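Local coordinates for hypothetical protein EF_2215 (Enterococcus faecalis, PDB 2NN5), which is of unknown function but belongs to the AHA1 family, whose name comes from activators of the Hsp90 ATPase, and can bind magnesium, at residues W79-L83 / P84-E88; T135-R138 / H139-I142. One frame throughout, in Å; residues are numbered along the deposited sequence. Where two conformers were deposited one is given.

In the fold
Both contacts are local, and they lie in series along one chain whose antiparallel sheet and long helix 138-157 are consistent with the helix-grip fold of the SRPBCC superfamily, to which the sequence is related. Contact 1 closes the hairpin between strands 78-83 and 86-96, near one margin of the sheet and about 17 Å, centre to centre, from the middle of the chain. Contact 2 starts the long helix after strand 121-130, about 13 Å from that middle. The two centres are about 18 Å apart and the nearest atoms about 8 Å, so they do not touch. Both lie away from the magnesium-binding Glu164.

Contact 1: W79-L83 / P84-E88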
ATOM      1  N   TRP A  79       3.636   6.054 -11.947  1.00  9.88           N
ATOM      2  CA  TRP A  79       4.734   6.106 -10.975  1.00  9.74           C
ATOM      3  C   TRP A  79       5.959   5.476 -11.612  1.00 10.63           C
ATOM      4  O   TRP A  79       5.851   4.751 -12.623  1.00 10.48           O
ATOM      5  CB  TRP A  79       4.390   5.302  -9.754  1.00 10.66           C
ATOM      6  CG  TRP A  79       3.427   6.018  -8.801  1.00  9.86           C
ATOM      7  CD1 TRP A  79       3.006   7.351  -8.807  1.00 11.39           C
ATOM      8  CD2 TRP A  79       2.811   5.406  -7.639  1.00  9.72           C
ATOM      9  NE1 TRP A  79       2.133   7.579  -7.699  1.00 10.34           N
ATOM     10  CE2 TRP A  79       2.006   6.399  -6.997  1.00 10.15           C
ATOM     11  CE3 TRP A  79       2.848   4.090  -7.090  1.00 10.51           C
ATOM     12  CZ2 TRP A  79       1.304   6.124  -5.817  1.00  9.88           C
ATOM     13  CZ3 TRP A  79       2.110   3.823  -5.891  1.00 11.34           C
ATOM     14  CH2 TRP A  79       1.365   4.841  -5.302  1.00 10.97           C
ATOM     15  N   ARG A  80       7.113   5.711 -11.012  1.00 10.42           N
ATOM     16  CA  ARG A  80       8.314   4.949 -11.402  1.00 12.20           C
ATOM     17  C   ARG A  80       8.845   4.268 -10.154  1.00 12.47           C
ATOM     18  O   ARG A  80       8.781   4.869  -9.050  1.00 15.12           O
ATOM     19  CB  ARG A  80       9.403   5.856 -11.915  1.00 14.49           C
ATOM     20  CG  ARG A  80       9.071   6.672 -13.134  1.00 18.97           C
ATOM     21  CD  ARG A  80      10.364   7.195 -13.718  1.00 24.32           C
ATOM     22  NE  ARG A  80      10.144   8.097 -14.843  1.00 28.25           N
ATOM     23  CZ  ARG A  80       9.963   9.405 -14.709  1.00 29.76           C
ATOM     24  NH1 ARG A  80       9.797  10.146 -15.798  1.00 29.46           N
ATOM     25  NH2 ARG A  80       9.975   9.978 -13.491  1.00 29.33           N
ATOM     26  N   PHE A  81       9.385   3.071 -10.325  1.00 13.57           N
ATOM     27  CA  PHE A  81      10.047   2.349  -9.233  1.00 13.80           C
ATOM     28  C   PHE A  81      11.532   2.340  -9.543  1.00 14.11           C
ATOM     29  O   PHE A  81      11.917   1.903 -10.627  1.00 14.28           O
ATOM     30  CB  PHE A  81       9.489   0.935  -9.113  1.00 14.86           C
ATOM     31  CG  PHE A  81      10.144   0.105  -8.071  1.00 17.42           C
ATOM     32  CD1 PHE A  81       9.594   0.016  -6.801  1.00 17.81           C
ATOM     33  CD2 PHE A  81      11.279  -0.627  -8.381  1.00 21.16           C
ATOM     34  CE1 PHE A  81      10.180  -0.750  -5.830  1.00 19.83           C
ATOM     35  CE2 PHE A  81      11.868  -1.410  -7.426  1.00 22.46           C
ATOM     36  CZ  PHE A  81      11.318  -1.463  -6.125  1.00 21.13           C
ATOM     37  N   ILE A  82      12.351   2.834  -8.619  1.00 15.22           N
ATOM     38  CA  ILE A  82      13.771   3.001  -8.903  1.00 16.71           C
ATOM     39  C   ILE A  82      14.599   2.323  -7.815  1.00 17.58           C
ATOM     40  O   ILE A  82      14.446   2.623  -6.597  1.00 19.06           O
ATOM     41  CB  ILE A  82      14.143   4.506  -8.905  1.00 18.23           C
ATOM     42  CG1 ILE A  82      13.237   5.296  -9.848  1.00 19.20           C
ATOM     43  CG2 ILE A  82      15.658   4.670  -9.113  1.00 20.20           C
ATOM     44  CD1 ILE A  82      13.357   4.946 -11.261  1.00 24.21           C
ATOM     45  N   LEU A  83      15.526   1.473  -8.266  1.00 19.95           N
ATOM     46  CA  LEU A  83      16.558   0.874  -7.398  1.00 22.72           C
ATOM     47  C   LEU A  83      17.860   1.069  -8.135  1.00 24.91           C
ATOM     48  O   LEU A  83      17.859   1.487  -9.277  1.00 24.44           O
ATOM     49  CB  LEU A  83      16.274  -0.612  -7.152  1.00 23.79           C
ATOM     50  CG  LEU A  83      15.190  -0.891  -6.096  1.00 28.30           C
ATOM     51  CD1 LEU A  83      14.864  -2.370  -6.072  1.00 31.37           C
ATOM     52  CD2 LEU A  83      15.698  -0.395  -4.748  1.00 29.43           C
ATOM     53  N   PRO A  84      18.995   0.818  -7.469  1.00 26.36           N
ATOM     54  CA  PRO A  84      20.241   0.998  -8.221  1.00 28.11           C
ATOM     55  C   PRO A  84      20.302   0.091  -9.466  1.00 28.16           C
ATOM     56  O   PRO A  84      20.787   0.515 -10.520  1.00 29.56           O
ATOM     57  CB  PRO A  84      21.320   0.673  -7.179  1.00 28.52           C
ATOM     58  CG  PRO A  84      20.639   0.956  -5.847  1.00 28.28           C
ATOM     59  CD  PRO A  84      19.230   0.471  -6.049  1.00 27.54           C
ATOM     60  N   ASP A  85      19.779  -1.123  -9.389  1.00 28.32           N
ATOM     61  CA  ASP A  85      19.936  -2.077 -10.490  0.60 28.32           C
ATOM     62  C   ASP A  85      18.692  -2.278 -11.335  1.00 28.15           C
ATOM     63  O   ASP A  85      18.625  -3.221 -12.147  1.00 26.46           O
ATOM     64  CB  ASP A  85      20.374  -3.426  -9.937  0.60 29.20           C
ATOM     65  CG  ASP A  85      21.805  -3.417  -9.470  0.60 34.38           C
ATOM     66  OD1 ASP A  85      22.678  -2.932 -10.229  0.60 31.70           O
ATOM     67  OD2 ASP A  85      22.039  -3.912  -8.347  0.60 32.69           O
ATOM     68  N   PHE A  86      17.696  -1.415 -11.136  1.00 26.32           N
ATOM     69  CA  PHE A  86      16.413  -1.665 -11.753  1.00 24.34           C
ATOM     70  C   PHE A  86      15.506  -0.440 -11.689  1.00 21.33           C
ATOM     71  O   PHE A  86      15.344   0.158 -10.604  1.00 22.25           O
ATOM     72  CB  PHE A  86      15.734  -2.833 -11.026  1.00 25.79           C
ATOM     73  CG  PHE A  86      14.406  -3.181 -11.556  1.00 28.75           C
ATOM     74  CD1 PHE A  86      14.286  -3.953 -12.711  1.00 29.45           C
ATOM     75  CD2 PHE A  86      13.242  -2.744 -10.899  1.00 29.52           C
ATOM     76  CE1 PHE A  86      13.032  -4.286 -13.204  1.00 31.21           C
ATOM     77  CE2 PHE A  86      11.989  -3.082 -11.382  1.00 30.79           C
ATOM     78  CZ  PHE A  86      11.874  -3.843 -12.542  1.00 30.01           C
ATOM     79  N   GLU A  87      14.933  -0.067 -12.833  1.00 17.67           N
ATOM     80  CA  GLU A  87      13.901   0.989 -12.876  1.00 16.32           C
ATOM     81  C   GLU A  87      12.759   0.511 -13.707  1.00 14.76           C
ATOM     82  O   GLU A  87      12.991  -0.106 -14.761  1.00 14.96           O
ATOM     83  CB  GLU A  87      14.433   2.245 -13.520  1.00 17.76           C
ATOM     84  CG  GLU A  87      15.698   2.731 -12.815  1.00 20.15           C
ATOM     85  CD  GLU A  87      16.100   4.122 -13.249  1.00 26.07           C
ATOM     86  OE1 GLU A  87      15.400   4.727 -14.102  1.00 29.13           O
ATOM     87  OE2 GLU A  87      17.157   4.595 -12.752  1.00 31.19           O
ATOM     88  N   GLU A  88      11.532   0.831 -13.307  1.00 13.79           N
ATOM     89  CA  GLU A  88      10.389   0.432 -14.118  1.00 15.80           C
ATOM     90  C   GLU A  88       9.308   1.487 -13.996  1.00 13.72           C
ATOM     91  O   GLU A  88       9.193   2.143 -12.965  1.00 16.00           O
ATOM     92  CB  GLU A  88       9.832  -0.911 -13.645  1.00 19.06           C
ATOM     93  CG  GLU A  88       8.898  -1.567 -14.610  1.00 25.97           C
ATOM     94  CD  GLU A  88       8.500  -2.946 -14.149  1.00 37.53           C
ATOM     95  OE1 GLU A  88       8.396  -3.148 -12.913  1.00 34.80           O
ATOM     96  OE2 GLU A  88       8.302  -3.804 -15.038  1.00 35.56           O
TER
HETATM   97  O   HOH W   1      18.730   2.815 -11.283  1.00 34.22           O
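Glu88 O accepts a bond from Phe81 N at 2.8 Å with an almost straight N-H...O angle of 171°, and the CA-H of Arg80 adds a weak supplementary contact to the same oxygen. In return Glu88 N bonds to Phe81 O, lying in the plane of that carbonyl, and the CA of Glu87 approaches the same oxygen. These paired bonds make Phe81 and Glu88 an antiparallel hydrogen-bonded pair, and the type I turn from Leu83 to Phe86 closes the hairpin. Pro84 suits the turn because its ring fixes phi near the value required there. On the face carrying Phe81, Leu83 and Phe86, each phenylalanine holds CG anti to its own N (Phe81 chi1 177°), and the two rings meet through their edges, CD2 of Phe81 lying 3.8 Å from CD2 of Phe86 in the plane of the Phe86 ring. Phe81 also packs on Phe65 and Leu68. On the other face the extended Glu87 chain passes across Ile82, whose CD1 reaches Glu87 CD at 3.5 Å. A water bridges Leu83 O and Glu87 OE2, though its two protons may be shared with other acceptors nearby. Arg80, on this same face, pairs with Glu69 of the next strand. Backbone bonds thus set the hairpin, while each face mixes apolar contact with charge: the phenylalanines beside Glu88, and Ile82 under Glu87 near Arg80.

Contact 2: T135-R138 / H139-I142; sequences TTPR and HKDI. With EDO (1,2-ethanediol), chain D.
Pro137 O receives the first turn of the helix: Asp141 N donates to it at 3.1 Å, and Lys140 N adds a weak, bent bond. Pro137 is the N-cap residue, a place that suits proline, since no helical acceptor precedes it and its missing N-H costs nothing. Packing is tight on the inner side. Ile142 N makes a nearly straight bond (173°) to Arg138 O, and Ile142 CG1 lies 3.4 Å from that same oxygen, while its branched side chain goes on to Phe38 and Leu130 of the sheet. Asp141 is buried too, its OD2 close to Glu128 OE2, which may raise their proton affinity. Its OD1 accepts from Trp105 NE1 and from a water at 2.8 Å, and Thr136 OG1 donates to that water. Arg138 is held at NH1 by Gln34 O and Leu130 O, and His139 rests on Leu176 and Leu179 of helix 168-182. Looser are the Lys140 tail, which lies beside the Pro137 ring in one of two conformers, a doubtful contact, and an ethanediol probably from the crystallisation liquor. His139 takes chi1 62°, the crowded position between N and C, which swings ND1 to ethanediol O1 at 2.8 Å in the ring plane; His139 N also bonds weakly to that O1. O2 takes a bond from Arg138 NH2 at 2.9 Å and a weak one from NE. The chemistry implies a helix start whose first N-H groups are met by Pro137 O and Arg138 O, with Thr136 and Asp141 joined through water beside it.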
ATOM      1  N   THR A 135       5.982 -12.034  -9.710  1.00 21.30           N
ATOM      2  CA  THR A 135       7.401 -12.336  -9.603  1.00 25.08           C
ATOM      3  C   THR A 135       7.903 -12.444  -8.155  1.00 25.69           C
ATOM      4  O   THR A 135       8.763 -13.272  -7.860  1.00 29.92           O
ATOM      5  CB  THR A 135       8.251 -11.363 -10.470  1.00 26.50           C
ATOM      6  OG1 THR A 135       8.162 -10.054  -9.944  1.00 30.05           O
ATOM      7  CG2 THR A 135       7.718 -11.334 -11.864  1.00 27.96           C
ATOM      8  N   THR A 136       7.361 -11.646  -7.249  1.00 24.74           N
ATOM      9  CA  THR A 136       7.705 -11.696  -5.816  1.00 22.84           C
ATOM     10  C   THR A 136       6.729 -12.703  -5.166  1.00 20.55           C
ATOM     11  O   THR A 136       5.540 -12.702  -5.519  1.00 20.67           O
ATOM     12  CB  THR A 136       7.439 -10.307  -5.203  1.00 23.10           C
ATOM     13  OG1 THR A 136       8.277  -9.325  -5.840  1.00 28.18           O
ATOM     14  CG2 THR A 136       7.672 -10.298  -3.678  1.00 25.04           C
ATOM     15  N   PRO A 137       7.185 -13.524  -4.195  1.00 18.12           N
ATOM     16  CA  PRO A 137       6.177 -14.380  -3.511  1.00 16.73           C
ATOM     17  C   PRO A 137       5.058 -13.495  -2.954  1.00 15.94           C
ATOM     18  O   PRO A 137       5.334 -12.442  -2.374  1.00 15.57           O
ATOM     19  CB  PRO A 137       6.962 -15.067  -2.406  1.00 16.90           C
ATOM     20  CG  PRO A 137       8.430 -15.065  -2.958  1.00 18.82           C
ATOM     21  CD  PRO A 137       8.558 -13.748  -3.682  1.00 17.20           C
ATOM     22  N   ARG A 138       3.828 -13.889  -3.211  1.00 13.07           N
ATOM     23  CA  ARG A 138       2.705 -12.967  -2.932  1.00 13.71           C
ATOM     24  C   ARG A 138       2.577 -12.573  -1.484  1.00 13.21           C
ATOM     25  O   ARG A 138       2.223 -11.423  -1.207  1.00 13.05           O
ATOM     26  CB  ARG A 138       1.454 -13.553  -3.503  1.00 13.56           C
ATOM     27  CG  ARG A 138       1.531 -13.476  -5.028  1.00 14.94           C
ATOM     28  CD  ARG A 138       0.383 -14.099  -5.709  1.00 14.02           C
ATOM     29  NE  ARG A 138       0.428 -15.545  -5.518  1.00 14.52           N
ATOM     30  CZ  ARG A 138      -0.507 -16.344  -5.999  1.00 15.18           C
ATOM     31  NH1 ARG A 138      -1.553 -15.843  -6.667  1.00 16.14           N
ATOM     32  NH2 ARG A 138      -0.417 -17.659  -5.790  1.00 18.55           N
ATOM     33  N   HIS A 139       2.869 -13.501  -0.550  1.00 12.72           N
ATOM     34  CA  HIS A 139       2.745 -13.136   0.854  1.00 12.40           C
ATOM     35  C   HIS A 139       3.815 -12.096   1.248  1.00 13.83           C
ATOM     36  O   HIS A 139       3.625 -11.297   2.192  1.00 14.28           O
ATOM     37  CB  HIS A 139       2.816 -14.380   1.738  1.00 12.74           C
ATOM     38  CG  HIS A 139       4.105 -15.107   1.635  1.00 12.97           C
ATOM     39  ND1 HIS A 139       4.440 -15.910   0.562  1.00 14.62           N
ATOM     40  CD2 HIS A 139       5.142 -15.157   2.490  1.00 15.00           C
ATOM     41  CE1 HIS A 139       5.648 -16.407   0.770  1.00 17.04           C
ATOM     42  NE2 HIS A 139       6.072 -15.998   1.946  1.00 15.38           N
ATOM     43  N   LYS A 140       4.967 -12.124   0.568  1.00 13.64           N
ATOM     44  CA  LYS A 140       6.007 -11.127   0.860  0.60 14.37           C
ATOM     45  C   LYS A 140       5.632  -9.773   0.304  1.00 13.86           C
ATOM     46  O   LYS A 140       5.935  -8.742   0.911  1.00 14.13           O
ATOM     47  CB  LYS A 140       7.384 -11.516   0.302  0.60 14.54           C
ATOM     48  CG  LYS A 140       8.060 -12.605   1.063  0.60 15.78           C
ATOM     49  CD  LYS A 140       9.534 -12.806   0.659  0.60 17.54           C
ATOM     50  CE  LYS A 140       9.922 -12.308  -0.735  0.60 22.93           C
ATOM     51  NZ  LYS A 140      10.396 -10.874  -0.804  0.60 26.52           N
ATOM     52  N   ASP A 141       4.958  -9.755  -0.838  1.00 13.11           N
ATOM     53  CA  ASP A 141       4.537  -8.474  -1.405  1.00 11.94           C
ATOM     54  C   ASP A 141       3.468  -7.856  -0.519  1.00 10.56           C
ATOM     55  O   ASP A 141       3.559  -6.638  -0.229  1.00 11.17           O
ATOM     56  CB  ASP A 141       4.006  -8.679  -2.807  1.00 12.62           C
ATOM     57  CG  ASP A 141       3.722  -7.373  -3.490  1.00 13.27           C
ATOM     58  OD1 ASP A 141       4.692  -6.764  -4.022  1.00 17.09           O
ATOM     59  OD2 ASP A 141       2.556  -6.922  -3.452  1.00 16.31           O
ATOM     60  N   ILE A 142       2.472  -8.658  -0.068  1.00 11.16           N
ATOM     61  CA  ILE A 142       1.454  -8.182   0.874  1.00 11.44           C
ATOM     62  C   ILE A 142       2.064  -7.679   2.185  1.00 11.87           C
ATOM     63  O   ILE A 142       1.662  -6.598   2.681  1.00 12.70           O
ATOM     64  CB  ILE A 142       0.404  -9.280   1.111  1.00 11.29           C
ATOM     65  CG1 ILE A 142      -0.407  -9.490  -0.197  1.00 13.25           C
ATOM     66  CG2 ILE A 142      -0.510  -8.892   2.267  1.00 15.07           C
ATOM     67  CD1 ILE A 142      -1.247 -10.797  -0.221  1.00 13.09           C
TER
HETATM   68  C1  EDO D 301       1.729 -17.749  -1.283  1.00 25.49           C
HETATM   69  O1  EDO D 301       2.681 -16.709  -1.479  1.00 22.56           O
HETATM   70  C2  EDO D 301       0.727 -17.801  -2.434  1.00 25.87           C
HETATM   71  O2  EDO D 301       1.457 -17.989  -3.626  1.00 27.33           O
HETATM   72  O   HOH W   2       6.419  -7.145  -6.245  1.00 30.88           O